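Local coordinates for protein-glutamine gamma-glutamyltransferase (PDB 6G49), which cross-links proteins in vitro by joining glutamine and lysine side chains through its periplasmic transglutaminase domain, and is critical for the viability of Pseudomonas aeruginosa, at residues S52-R58 and Y278-F284; V231-L235 and Y246-F252; L37-M41 and A75-E79; A47-R51 and T220-P224; W120-L124 and L152-V156. All blocks are in the same frame, centred on the assembly; numbering follows the deposited sequence. Where two conformers were deposited one is given.

Contact 1: S52-R58 and Y278-F284; sequences SAELAFR and YLLVHQF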
# COMPACT_ATOMS: atom_id res chain seq x y z
N SER A 52 1.06 -16.62 7.77
CA SER A 52 2.42 -16.84 8.28
C SER A 52 2.64 -15.99 9.54
O SER A 52 2.34 -14.78 9.56
CB SER A 52 3.51 -16.49 7.28
OG SER A 52 4.80 -16.59 7.86
N ALA A 53 3.20 -16.63 10.60
CA ALA A 53 3.60 -15.92 11.81
C ALA A 53 5.10 -15.69 11.87
O ALA A 53 5.66 -15.42 12.98
CB ALA A 53 3.09 -16.64 13.05
N GLU A 54 5.83 -15.78 10.76
CA GLU A 54 7.19 -15.48 10.78
C GLU A 54 7.37 -13.99 11.05
O GLU A 54 6.60 -13.15 10.62
CB GLU A 54 7.87 -15.92 9.49
CG GLU A 54 7.86 -17.43 9.42
CD GLU A 54 8.76 -18.02 8.37
OE1 GLU A 54 9.57 -18.88 8.73
OE2 GLU A 54 8.65 -17.57 7.25
N LEU A 55 8.48 -13.69 11.70
CA LEU A 55 8.79 -12.27 11.98
C LEU A 55 9.34 -11.57 10.74
O LEU A 55 10.26 -12.05 10.08
CB LEU A 55 9.87 -12.20 13.05
CG LEU A 55 10.19 -10.83 13.62
CD1 LEU A 55 8.98 -10.21 14.27
CD2 LEU A 55 11.31 -11.00 14.64
N ALA A 56 8.84 -10.33 10.48
CA ALA A 56 9.36 -9.54 9.43
C ALA A 56 10.39 -8.49 9.91
O ALA A 56 11.47 -8.39 9.33
CB ALA A 56 8.21 -8.89 8.69
N PHE A 57 10.04 -7.75 10.96
CA PHE A 57 10.95 -6.70 11.49
C PHE A 57 10.45 -6.32 12.89
O PHE A 57 9.35 -6.69 13.28
CB PHE A 57 11.15 -5.50 10.56
CG PHE A 57 9.91 -4.70 10.23
CD1 PHE A 57 9.02 -5.15 9.27
CD2 PHE A 57 9.64 -3.53 10.91
CE1 PHE A 57 7.90 -4.37 8.94
CE2 PHE A 57 8.52 -2.77 10.59
CZ PHE A 57 7.67 -3.20 9.60
N ARG A 58 11.30 -5.56 13.57
CA ARG A 58 11.02 -5.03 14.89
C ARG A 58 11.35 -3.54 14.82
O ARG A 58 12.19 -3.13 14.05
CB ARG A 58 11.80 -5.75 15.97
CG ARG A 58 11.28 -7.16 16.18
CD ARG A 58 12.13 -7.94 17.16
NE ARG A 58 13.37 -8.35 16.55
CZ ARG A 58 14.42 -8.77 17.23
NH1 ARG A 58 14.36 -8.83 18.55
NH2 ARG A 58 15.52 -9.13 16.60
N TYR A 278 9.42 -2.51 22.28
CA TYR A 278 9.49 -2.47 20.81
C TYR A 278 8.23 -3.09 20.24
O TYR A 278 7.47 -3.82 20.90
CB TYR A 278 10.75 -3.17 20.31
CG TYR A 278 10.91 -4.63 20.60
CD1 TYR A 278 10.40 -5.64 19.78
CD2 TYR A 278 11.73 -5.05 21.65
CE1 TYR A 278 10.60 -6.98 20.05
CE2 TYR A 278 11.95 -6.38 21.92
CZ TYR A 278 11.42 -7.36 21.10
OH TYR A 278 11.60 -8.68 21.35
N LEU A 279 8.01 -2.79 18.95
CA LEU A 279 6.94 -3.39 18.16
C LEU A 279 7.53 -4.52 17.29
O LEU A 279 8.58 -4.36 16.67
CB LEU A 279 6.33 -2.36 17.21
CG LEU A 279 5.32 -1.36 17.76
CD1 LEU A 279 4.72 -0.60 16.58
CD2 LEU A 279 4.21 -1.98 18.57
N LEU A 280 6.85 -5.66 17.30
CA LEU A 280 7.09 -6.72 16.33
C LEU A 280 6.09 -6.53 15.17
O LEU A 280 4.91 -6.27 15.40
CB LEU A 280 6.88 -8.08 16.97
CG LEU A 280 7.85 -8.36 18.11
CD1 LEU A 280 7.16 -8.10 19.41
CD2 LEU A 280 8.39 -9.76 18.04
N VAL A 281 6.58 -6.83 13.99
CA VAL A 281 5.73 -6.88 12.79
C VAL A 281 5.96 -8.24 12.16
O VAL A 281 7.10 -8.53 11.70
CB VAL A 281 6.02 -5.69 11.86
CG1 VAL A 281 5.08 -5.77 10.66
CG2 VAL A 281 5.84 -4.37 12.56
N HIS A 282 4.93 -9.06 12.17
CA HIS A 282 5.02 -10.41 11.57
C HIS A 282 4.47 -10.40 10.15
O HIS A 282 3.79 -9.47 9.73
CB HIS A 282 4.26 -11.40 12.45
CG HIS A 282 4.84 -11.56 13.81
ND1 HIS A 282 4.44 -10.75 14.87
CD2 HIS A 282 5.72 -12.47 14.29
CE1 HIS A 282 5.07 -11.18 15.96
NE2 HIS A 282 5.87 -12.21 15.66
N GLN A 283 4.68 -11.53 9.46
CA GLN A 283 4.21 -11.63 8.07
C GLN A 283 2.70 -11.49 8.03
O GLN A 283 2.15 -10.99 7.00
CB GLN A 283 4.71 -12.92 7.40
CG GLN A 283 6.20 -13.00 7.19
CD GLN A 283 6.82 -11.86 6.42
OE1 GLN A 283 6.09 -11.14 5.71
NE2 GLN A 283 8.14 -11.77 6.47
N PHE A 284 1.94 -11.89 9.07
CA PHE A 284 0.51 -11.77 9.05
C PHE A 284 0.03 -10.32 9.00
O PHE A 284 -1.19 -10.10 8.75
CB PHE A 284 -0.17 -12.57 10.17
CG PHE A 284 0.22 -12.24 11.60
CD1 PHE A 284 -0.01 -11.02 12.18
CD2 PHE A 284 0.91 -13.19 12.36
CE1 PHE A 284 0.36 -10.76 13.49
CE2 PHE A 284 1.29 -12.92 13.67
CZ PHE A 284 1.02 -11.70 14.22
O HOH W 1 9.96 -13.52 7.70
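The ring of Phe57 lies flat against Val281, whose CB sits 3.8 Å from the ring centroid and close to the ring normal in a CH-pi contact. The two side chains run side by side on the same face of the sheet; with CG of Phe57 held between its backbone N and carbonyl carbon (chi1 62°), the ring folds back over its neighbour, and both methyls of Val281 reach its rim. On the other face, Arg58 lays its aliphatic chain along Tyr278, CD coming 3.4 Å from CE1 of the tyrosine, while the guanidinium is steeply inclined to the phenol ring. Strands 55-61 and 278-282 pair antiparallel here, interrupted by a classic beta bulge: Ala56 and Phe57 both face Val281, and its carbonyl O accepts from Ala56 N at 2.8 Å and Phe57 N at 3.1 Å. Beyond the bulge, CD1 of Leu55 stands over one face of the His282 imidazole, 4.1 Å from its centroid; ND1 of that ring is hydrogen-bonded to Glu271 on the next strand. Gln283 N then donates to Glu54 O at 2.8 Å. The Gln283 side chain bends at chi2 (-55°), which brings NE2 alongside Ala56 CB, 3.6 Å away; NE2 donates to a water that also binds Leu55 O, and OE1 is hydrogen-bonded to Tyr267.

Contact 2: V231-L235 and Y246-F252; sequences VDDFL and YAGAMAF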
# COMPACT_ATOMS: atom_id res chain seq x y z
N VAL A 231 -11.51 -8.38 -11.21
CA VAL A 231 -11.95 -7.19 -10.53
C VAL A 231 -13.49 -7.16 -10.54
O VAL A 231 -14.13 -6.86 -9.53
CB VAL A 231 -11.35 -5.92 -11.16
CG1 VAL A 231 -11.90 -4.64 -10.57
CG2 VAL A 231 -9.84 -5.96 -11.05
N ASP A 232 -14.11 -7.40 -11.70
CA ASP A 232 -15.60 -7.44 -11.77
C ASP A 232 -16.15 -8.48 -10.78
O ASP A 232 -17.13 -8.18 -10.09
CB ASP A 232 -16.04 -7.84 -13.19
CG ASP A 232 -15.90 -6.77 -14.24
OD1 ASP A 232 -15.34 -5.70 -13.91
OD2 ASP A 232 -16.35 -7.03 -15.44
N ASP A 233 -15.58 -9.68 -10.81
CA ASP A 233 -16.08 -10.82 -9.99
C ASP A 233 -16.06 -10.43 -8.50
O ASP A 233 -17.02 -10.65 -7.73
CB ASP A 233 -15.33 -12.11 -10.29
CG ASP A 233 -15.57 -12.65 -11.70
OD1 ASP A 233 -16.48 -12.14 -12.38
OD2 ASP A 233 -14.76 -13.48 -12.12
N PHE A 234 -14.95 -9.83 -8.07
CA PHE A 234 -14.82 -9.36 -6.70
C PHE A 234 -15.80 -8.24 -6.40
O PHE A 234 -16.51 -8.28 -5.40
CB PHE A 234 -13.37 -8.97 -6.39
CG PHE A 234 -13.26 -8.18 -5.11
CD1 PHE A 234 -13.40 -8.80 -3.86
CD2 PHE A 234 -12.94 -6.83 -5.13
CE1 PHE A 234 -13.30 -8.06 -2.70
CE2 PHE A 234 -12.83 -6.09 -3.97
CZ PHE A 234 -12.98 -6.71 -2.73
N LEU A 235 -15.86 -7.17 -7.21
CA LEU A 235 -16.69 -6.01 -6.84
C LEU A 235 -18.21 -6.29 -6.88
O LEU A 235 -18.92 -5.61 -6.20
CB LEU A 235 -16.41 -4.84 -7.80
CG LEU A 235 -15.08 -4.15 -7.60
CD1 LEU A 235 -14.86 -3.10 -8.69
CD2 LEU A 235 -15.04 -3.51 -6.21
N TYR A 246 -9.13 -5.57 -2.42
CA TYR A 246 -9.68 -4.27 -2.21
C TYR A 246 -8.77 -3.19 -2.83
O TYR A 246 -9.22 -2.31 -3.51
CB TYR A 246 -9.88 -3.96 -0.72
CG TYR A 246 -11.02 -4.76 -0.13
CD1 TYR A 246 -10.83 -6.03 0.38
CD2 TYR A 246 -12.30 -4.25 -0.16
CE1 TYR A 246 -11.89 -6.81 0.81
CE2 TYR A 246 -13.36 -5.01 0.29
CZ TYR A 246 -13.16 -6.27 0.78
OH TYR A 246 -14.26 -6.98 1.22
N ALA A 247 -7.47 -3.30 -2.55
CA ALA A 247 -6.52 -2.30 -3.04
C ALA A 247 -6.45 -2.32 -4.58
O ALA A 247 -6.47 -1.27 -5.20
CB ALA A 247 -5.14 -2.51 -2.46
N GLY A 248 -6.32 -3.52 -5.14
CA GLY A 248 -6.23 -3.70 -6.60
C GLY A 248 -7.48 -3.25 -7.28
O GLY A 248 -7.45 -2.49 -8.27
N ALA A 249 -8.65 -3.60 -6.71
CA ALA A 249 -9.90 -3.18 -7.36
C ALA A 249 -10.10 -1.68 -7.28
O ALA A 249 -10.52 -1.02 -8.27
CB ALA A 249 -11.11 -3.87 -6.79
N MET A 250 -9.76 -1.06 -6.15
CA MET A 250 -9.90 0.37 -6.03
C MET A 250 -8.94 1.07 -6.99
O MET A 250 -9.35 2.05 -7.65
CB MET A 250 -9.61 0.88 -4.62
CG MET A 250 -9.90 2.32 -4.44
SD MET A 250 -9.63 2.87 -2.72
CE MET A 250 -10.14 4.58 -2.80
N ALA A 251 -7.69 0.61 -7.05
CA ALA A 251 -6.73 1.24 -7.97
C ALA A 251 -7.22 1.10 -9.42
O ALA A 251 -7.10 2.06 -10.21
CB ALA A 251 -5.35 0.68 -7.78
N PHE A 252 -7.73 -0.06 -9.78
CA PHE A 252 -8.30 -0.31 -11.13
C PHE A 252 -9.36 0.73 -11.46
O PHE A 252 -9.29 1.38 -12.52
CB PHE A 252 -8.86 -1.71 -11.24
CG PHE A 252 -9.39 -2.03 -12.61
CD1 PHE A 252 -10.61 -1.54 -13.02
CD2 PHE A 252 -8.65 -2.82 -13.45
CE1 PHE A 252 -11.08 -1.81 -14.31
CE2 PHE A 252 -9.11 -3.11 -14.75
CZ PHE A 252 -10.34 -2.61 -15.15
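This is a buried, wholly apolar helix-to-helix contact inside the transglutaminase-like part of the chain, where helix 230-238 packs across helix 243-256. The two short axes come within 10.1 Å and are inclined at 112°, steep enough that few residues on each side can meet. Ala249 is the meeting point: its small CB projects toward the other helix and is touched by Val231 CG1 at 3.9 Å, by the CD2 edge of the Phe234 ring at 3.9 Å and by Leu235 CD2 at 4.0 Å. Three larger side chains thus converge on one methyl. Alongside, Phe234 and Tyr246 form a T-shaped (edge-to-face) pair, with ring planes at 86° and centroids 4.8 Å apart. CZ of Phe234 sits over the centre of the Tyr246 ring, 3.4 Å above its plane. Phe234 reaches that far because its CG is anti to the backbone N (chi1 166°), extending the ring across to the neighbouring helix. In this fold the helix 243-256 opens with Cys243, the nucleophile by similarity, so that Tyr246 lies one turn into it, its side chain about 6 Å from that of Cys243. The Tyr246 OH is hydrogen-bonded to Ala218 O, and Phe212 makes a second edge-to-face pair with the ring. At the far end of the contact, Val231 CG2 meets CD2 of Phe252 at 4.1 Å, and Phe252 goes on to pack against Ala187 and Arg188 of helix 185-197.

Contact 3: L37-M41 and A75-E79; sequences LSESM and ALTME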
# COMPACT_ATOMS: atom_id res chain seq x y z
N LEU A 37 7.13 -10.39 1.26
CA LEU A 37 6.58 -9.73 0.13
C LEU A 37 7.49 -9.91 -1.07
O LEU A 37 8.69 -9.82 -0.93
CB LEU A 37 6.47 -8.22 0.36
CG LEU A 37 5.41 -7.78 1.35
CD1 LEU A 37 5.63 -6.30 1.67
CD2 LEU A 37 4.03 -8.01 0.76
N SER A 38 6.89 -10.00 -2.25
CA SER A 38 7.67 -9.99 -3.47
C SER A 38 7.20 -8.85 -4.37
O SER A 38 6.38 -8.03 -3.93
CB SER A 38 7.54 -11.32 -4.14
OG SER A 38 6.29 -11.42 -4.69
N GLU A 39 7.77 -8.79 -5.58
CA GLU A 39 7.63 -7.64 -6.44
C GLU A 39 6.27 -7.62 -7.13
O GLU A 39 5.91 -6.60 -7.76
CB GLU A 39 8.73 -7.56 -7.50
CG GLU A 39 8.64 -8.65 -8.53
CD GLU A 39 8.96 -10.06 -8.10
OE1 GLU A 39 9.69 -10.24 -7.08
OE2 GLU A 39 8.54 -10.98 -8.84
N SER A 40 5.49 -8.69 -7.04
CA SER A 40 4.17 -8.72 -7.70
C SER A 40 3.18 -9.40 -6.76
O SER A 40 3.55 -10.06 -5.72
CB SER A 40 4.26 -9.41 -9.03
OG SER A 40 4.42 -10.79 -8.83
N MET A 41 1.91 -9.19 -7.03
CA MET A 41 0.93 -9.96 -6.32
C MET A 41 -0.41 -9.98 -7.05
O MET A 41 -0.89 -9.03 -7.65
CB MET A 41 0.68 -9.39 -4.94
CG MET A 41 0.20 -7.99 -5.00
SD MET A 41 0.05 -7.50 -3.32
CE MET A 41 -1.73 -7.46 -3.22
N ALA A 75 6.61 -0.78 1.90
CA ALA A 75 7.71 -1.55 1.32
C ALA A 75 7.97 -1.14 -0.12
O ALA A 75 9.11 -0.80 -0.49
CB ALA A 75 7.47 -3.02 1.42
N LEU A 76 6.92 -1.22 -0.95
CA LEU A 76 7.10 -0.90 -2.38
C LEU A 76 5.75 -0.47 -2.93
O LEU A 76 4.73 -0.62 -2.29
CB LEU A 76 7.65 -2.09 -3.16
CG LEU A 76 6.72 -3.26 -3.40
CD1 LEU A 76 7.18 -4.02 -4.65
CD2 LEU A 76 6.65 -4.19 -2.19
N THR A 77 5.75 0.05 -4.17
CA THR A 77 4.53 0.27 -4.93
C THR A 77 4.53 -0.65 -6.13
O THR A 77 5.59 -1.06 -6.64
CB THR A 77 4.27 1.71 -5.43
OG1 THR A 77 5.04 1.97 -6.62
CG2 THR A 77 4.52 2.74 -4.36
N MET A 78 3.30 -0.97 -6.55
CA MET A 78 3.06 -1.79 -7.73
C MET A 78 2.20 -0.95 -8.69
O MET A 78 1.06 -0.65 -8.40
CB MET A 78 2.36 -3.08 -7.31
CG MET A 78 3.27 -3.92 -6.39
SD MET A 78 2.48 -5.49 -5.97
CE MET A 78 3.65 -6.04 -4.73
N GLU A 79 2.82 -0.59 -9.82
CA GLU A 79 2.23 0.33 -10.78
C GLU A 79 1.75 -0.35 -12.05
O GLU A 79 1.17 0.36 -12.90
CB GLU A 79 3.26 1.41 -11.12
CG GLU A 79 3.49 2.39 -9.98
CD GLU A 79 4.71 3.28 -10.14
OE1 GLU A 79 5.78 2.71 -10.30
OE2 GLU A 79 4.53 4.51 -10.09
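Met78 reaches across to Met41, and the tight part of the contact gathers round its thioether. SD lies 3.5 Å from Met41 CG, and the two methionine side chains cross at about a right angle, in the conformers given; both side chains also have a second one. Met78 is stretched out to its end (chi2 -177°, chi3 -171°), which carries CE up to the backbone of the other segment, 3.5 Å from Ser38 O and 3.8 Å from Glu39 O. At the other end Leu37 CD1 meets Ala75 CB at 3.8 Å, a single methyl-to-methyl touch, with Leu37 also packed on Ile46 and Leu49 of helix 45-50. Between these two points the fit is looser. Leu76 CD1 approaches only the main chain, 4.1 Å from Glu39 CA, and the side chains of Ser38, Glu39 and Ser40 all turn away from strand 72-81. Glu39 is exposed on that outer side, while Ser40 OG is hydrogen-bonded to Arg85. Segment 37-41 is therefore joined to 75-79 through side chains lying across it, without direct strand pairing; its own backbone partners are Gln88 and Trp86. Strand 75-78 in turn bonds to the strand 261-265, where Ala75 and Leu76 both face Ala265 in a classic beta bulge. The arrangement is that of an N-terminal segment laid over a strand of the central antiparallel sheet, next to the probable catalytic centre: the side chain of Met41 is about 6 Å from that of Cys243, the nucleophile by similarity.

Contact 4: A47-R51 and T220-P224; sequences AELGR and TLKPP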
# COMPACT_ATOMS: atom_id res chain seq x y z
N ALA A 47 -3.02 -12.81 1.33
CA ALA A 47 -3.72 -13.69 2.24
C ALA A 47 -2.80 -14.86 2.62
O ALA A 47 -2.77 -15.35 3.78
CB ALA A 47 -5.02 -14.12 1.62
N GLU A 48 -2.02 -15.35 1.65
CA GLU A 48 -1.05 -16.43 1.99
C GLU A 48 -0.06 -15.95 3.08
O GLU A 48 0.24 -16.68 4.02
CB GLU A 48 -0.41 -16.98 0.72
CG GLU A 48 0.72 -17.95 1.05
CD GLU A 48 1.23 -18.83 -0.08
OE1 GLU A 48 0.58 -18.85 -1.15
OE2 GLU A 48 2.29 -19.49 0.11
N LEU A 49 0.42 -14.69 3.05
CA LEU A 49 1.22 -14.11 4.15
C LEU A 49 0.41 -13.91 5.43
O LEU A 49 0.98 -13.95 6.55
CB LEU A 49 1.87 -12.76 3.76
CG LEU A 49 3.01 -12.81 2.74
CD1 LEU A 49 3.44 -11.37 2.35
CD2 LEU A 49 4.25 -13.58 3.23
N GLY A 50 -0.87 -13.65 5.30
CA GLY A 50 -1.78 -13.50 6.41
C GLY A 50 -1.79 -14.74 7.29
O GLY A 50 -2.29 -14.67 8.43
N ARG A 51 -1.35 -15.87 6.70
CA ARG A 51 -1.33 -17.18 7.32
C ARG A 51 0.06 -17.51 7.89
O ARG A 51 0.25 -18.60 8.48
CB ARG A 51 -1.88 -18.23 6.33
CG ARG A 51 -3.35 -17.97 6.01
CD ARG A 51 -4.09 -19.09 5.29
NE ARG A 51 -3.45 -19.41 4.02
CZ ARG A 51 -3.79 -18.91 2.82
NH1 ARG A 51 -4.81 -18.07 2.70
NH2 ARG A 51 -3.10 -19.24 1.75
N THR A 220 -11.59 -11.52 4.39
CA THR A 220 -11.30 -12.93 4.75
C THR A 220 -9.91 -13.33 4.23
O THR A 220 -9.49 -12.94 3.15
CB THR A 220 -12.42 -13.84 4.21
OG1 THR A 220 -12.07 -15.21 4.47
CG2 THR A 220 -12.65 -13.72 2.73
N LEU A 221 -9.29 -14.24 4.97
CA LEU A 221 -8.04 -14.85 4.60
C LEU A 221 -8.28 -16.02 3.64
O LEU A 221 -7.32 -16.57 3.18
CB LEU A 221 -7.35 -15.34 5.88
CG LEU A 221 -6.61 -14.25 6.65
CD1 LEU A 221 -6.21 -14.71 8.04
CD2 LEU A 221 -5.37 -13.82 5.88
N LYS A 222 -9.54 -16.37 3.37
CA LYS A 222 -9.88 -17.44 2.46
C LYS A 222 -10.90 -16.93 1.48
O LYS A 222 -12.03 -17.38 1.43
CB LYS A 222 -10.33 -18.68 3.25
CG LYS A 222 -9.19 -19.42 3.94
CD LYS A 222 -9.36 -20.93 4.03
CE LYS A 222 -8.08 -21.70 3.80
NZ LYS A 222 -6.94 -21.17 4.59
N PRO A 223 -10.51 -15.95 0.63
CA PRO A 223 -11.41 -15.43 -0.37
C PRO A 223 -11.77 -16.45 -1.43
O PRO A 223 -10.96 -17.28 -1.84
CB PRO A 223 -10.64 -14.31 -1.05
CG PRO A 223 -9.20 -14.52 -0.67
CD PRO A 223 -9.15 -15.40 0.56
N PRO A 224 -13.00 -16.37 -1.94
CA PRO A 224 -13.42 -17.21 -3.05
C PRO A 224 -12.63 -16.89 -4.33
O PRO A 224 -12.17 -15.76 -4.56
CB PRO A 224 -14.91 -16.90 -3.27
CG PRO A 224 -15.27 -15.81 -2.27
CD PRO A 224 -14.05 -15.47 -1.45
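Leu221 points its branched end into the helical turn of 47-51, while Arg51, from that turn's own segment, folds back over it toward Leu221 O. CD2 of the leucine lies 3.6 Å from Gly50 CA and 3.7 Å from Ala47 O, so the methyl rests directly on main chain, at a glycine that puts no side chain in its way. CB of Ala47 flanks it and also approaches the Pro223 ring, with CD 4.5 Å away. Arg51 bends at chi3 (-58°), which folds its guanidinium back over the turn: one face lies above Ala47 O and Glu48 CA, and NH1 comes edge-on to 3.0 Å from Leu221 O. The contact joins the short helix 45-50 of the N-terminal part to the loop between strand 218-219 and helix 230-238 of the transglutaminase-like part. Lys222 crosses Arg51 at about a right angle, its NZ 3.6 Å from Arg51 CD and 4.0 Å from NE; two like charges stand close where both side chains are exposed, which would probably disfavour a nearer approach. The loop is shaped by an ST turn, Lys222 N donating to Thr220 OG1 at 3.0 Å. Phe242 packs against both Ala47 and Leu221.

Contact 5: W120-L124 and L152-V156; sequences WLFAL and LFYRV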
# COMPACT_ATOMS: atom_id res chain seq x y z
N TRP A 120 14.13 -3.93 -0.41
CA TRP A 120 13.23 -2.90 0.08
C TRP A 120 13.40 -2.78 1.59
O TRP A 120 13.38 -3.83 2.26
CB TRP A 120 11.76 -3.22 -0.26
CG TRP A 120 11.66 -3.64 -1.70
CD1 TRP A 120 12.20 -2.98 -2.77
CD2 TRP A 120 10.98 -4.80 -2.24
NE1 TRP A 120 11.93 -3.67 -3.93
CE2 TRP A 120 11.20 -4.79 -3.64
CE3 TRP A 120 10.22 -5.83 -1.69
CZ2 TRP A 120 10.70 -5.78 -4.48
CZ3 TRP A 120 9.76 -6.85 -2.51
CH2 TRP A 120 9.99 -6.82 -3.90
N LEU A 121 13.58 -1.56 2.09
CA LEU A 121 13.52 -1.35 3.54
C LEU A 121 12.12 -0.85 3.87
O LEU A 121 11.50 -0.03 3.16
CB LEU A 121 14.57 -0.32 3.95
CG LEU A 121 16.04 -0.68 3.68
CD1 LEU A 121 16.95 0.22 4.49
CD2 LEU A 121 16.35 -2.12 3.89
N PHE A 122 11.61 -1.34 4.99
CA PHE A 122 10.28 -0.97 5.43
C PHE A 122 10.32 0.33 6.23
O PHE A 122 11.19 0.49 7.11
CB PHE A 122 9.69 -2.09 6.28
CG PHE A 122 9.85 -3.46 5.70
CD1 PHE A 122 9.39 -3.73 4.42
CD2 PHE A 122 10.55 -4.46 6.38
CE1 PHE A 122 9.63 -4.96 3.85
CE2 PHE A 122 10.66 -5.72 5.83
CZ PHE A 122 10.19 -5.97 4.56
N ALA A 123 9.39 1.24 5.99
CA ALA A 123 9.37 2.49 6.74
C ALA A 123 8.05 3.20 6.52
O ALA A 123 7.45 3.10 5.43
CB ALA A 123 10.50 3.40 6.28
N LEU A 124 7.65 4.02 7.49
CA LEU A 124 6.51 4.93 7.30
C LEU A 124 6.89 5.99 6.26
O LEU A 124 7.99 6.53 6.20
CB LEU A 124 6.18 5.65 8.62
CG LEU A 124 5.96 4.79 9.85
CD1 LEU A 124 5.79 5.70 11.05
CD2 LEU A 124 4.74 3.86 9.72
N LEU A 152 19.40 -6.73 9.52
CA LEU A 152 19.85 -5.44 9.23
C LEU A 152 19.24 -4.43 10.21
O LEU A 152 18.02 -4.30 10.32
CB LEU A 152 19.46 -5.05 7.80
CG LEU A 152 19.87 -3.66 7.36
CD1 LEU A 152 21.39 -3.54 7.27
CD2 LEU A 152 19.23 -3.31 6.01
N PHE A 153 20.12 -3.67 10.90
CA PHE A 153 19.67 -2.54 11.74
C PHE A 153 19.78 -1.26 10.93
O PHE A 153 20.78 -0.99 10.23
CB PHE A 153 20.58 -2.47 12.98
CG PHE A 153 20.23 -1.35 13.91
CD1 PHE A 153 20.70 -0.09 13.67
CD2 PHE A 153 19.53 -1.62 15.06
CE1 PHE A 153 20.40 0.93 14.54
CE2 PHE A 153 19.28 -0.60 15.96
CZ PHE A 153 19.65 0.68 15.64
N TYR A 154 18.77 -0.39 11.02
CA TYR A 154 18.84 0.89 10.37
C TYR A 154 17.99 1.89 11.12
O TYR A 154 17.08 1.54 11.87
CB TYR A 154 18.45 0.83 8.89
CG TYR A 154 17.07 0.31 8.56
CD1 TYR A 154 16.86 -1.03 8.37
CD2 TYR A 154 16.01 1.18 8.29
CE1 TYR A 154 15.60 -1.51 8.08
CE2 TYR A 154 14.76 0.71 7.94
CZ TYR A 154 14.55 -0.65 7.79
OH TYR A 154 13.33 -1.20 7.47
N ARG A 155 18.37 3.15 10.95
CA ARG A 155 17.74 4.29 11.60
C ARG A 155 16.93 5.06 10.58
O ARG A 155 17.37 5.24 9.47
CB ARG A 155 18.80 5.16 12.27
CG ARG A 155 19.78 4.36 13.11
CD ARG A 155 20.69 5.26 13.93
NE ARG A 155 19.90 6.30 14.57
CZ ARG A 155 19.53 6.28 15.84
NH1 ARG A 155 19.89 5.28 16.64
NH2 ARG A 155 18.81 7.27 16.33
N VAL A 156 15.76 5.51 10.99
CA VAL A 156 14.80 6.16 10.08
C VAL A 156 14.29 7.47 10.70
O VAL A 156 14.00 7.50 11.89
CB VAL A 156 13.60 5.24 9.79
CG1 VAL A 156 12.68 5.85 8.74
CG2 VAL A 156 14.07 3.83 9.39
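The hydroxyl of Tyr154 donates to Phe122 O at 2.8 Å, striking a lone pair in the carbonyl plane at a C=O...O angle of 124°. Phe122 N is also close to the same oxygen, at 3.0 Å, so the phenol end sits against the main chain of residue 122. The ring behind it is covered by Leu121: CD1 stands over the centre of one face, 3.9 Å from the centroid, a CH-pi contact almost along the normal. The two side chains slide past each other in opposite directions, which also brings Leu121 CB against CZ. Two apolar pairs flank the tyrosine, Leu121 CD2 with Leu152 CD2 at 3.8 Å and Ala123 CB with Val156 CG1 at 4.1 Å. All three inward side chains of strand 152-156 thus face 120-124, a strand of the other sheet, so the contact packs one antiparallel sheet on another. In this otherwise apolar sheet-to-sheet interface the one polar side-chain group gives its proton to Phe122 O, which would fix the rotation of the hydroxyl.

Contacts 1 and 4 both tie the N-terminal part of the chain to the transglutaminase-like part, and they touch where Phe284 CB meets Gly50 O at 3.5 Å. Contact 4 meets contact 3 through Leu49 and Leu37. Contact 3 meets contact 5 where Trp120 packs on Ser38 and Glu39, and contact 5 reaches contact 1 through the Phe57 and Phe122 rings. Contact 2 touches none of these and lies about 30 Å, centre to centre, from contact 5. Side chains of contacts 2, 3 and 4 come within about 6 to 7 Å of that of Cys243, the nucleophile by similarity.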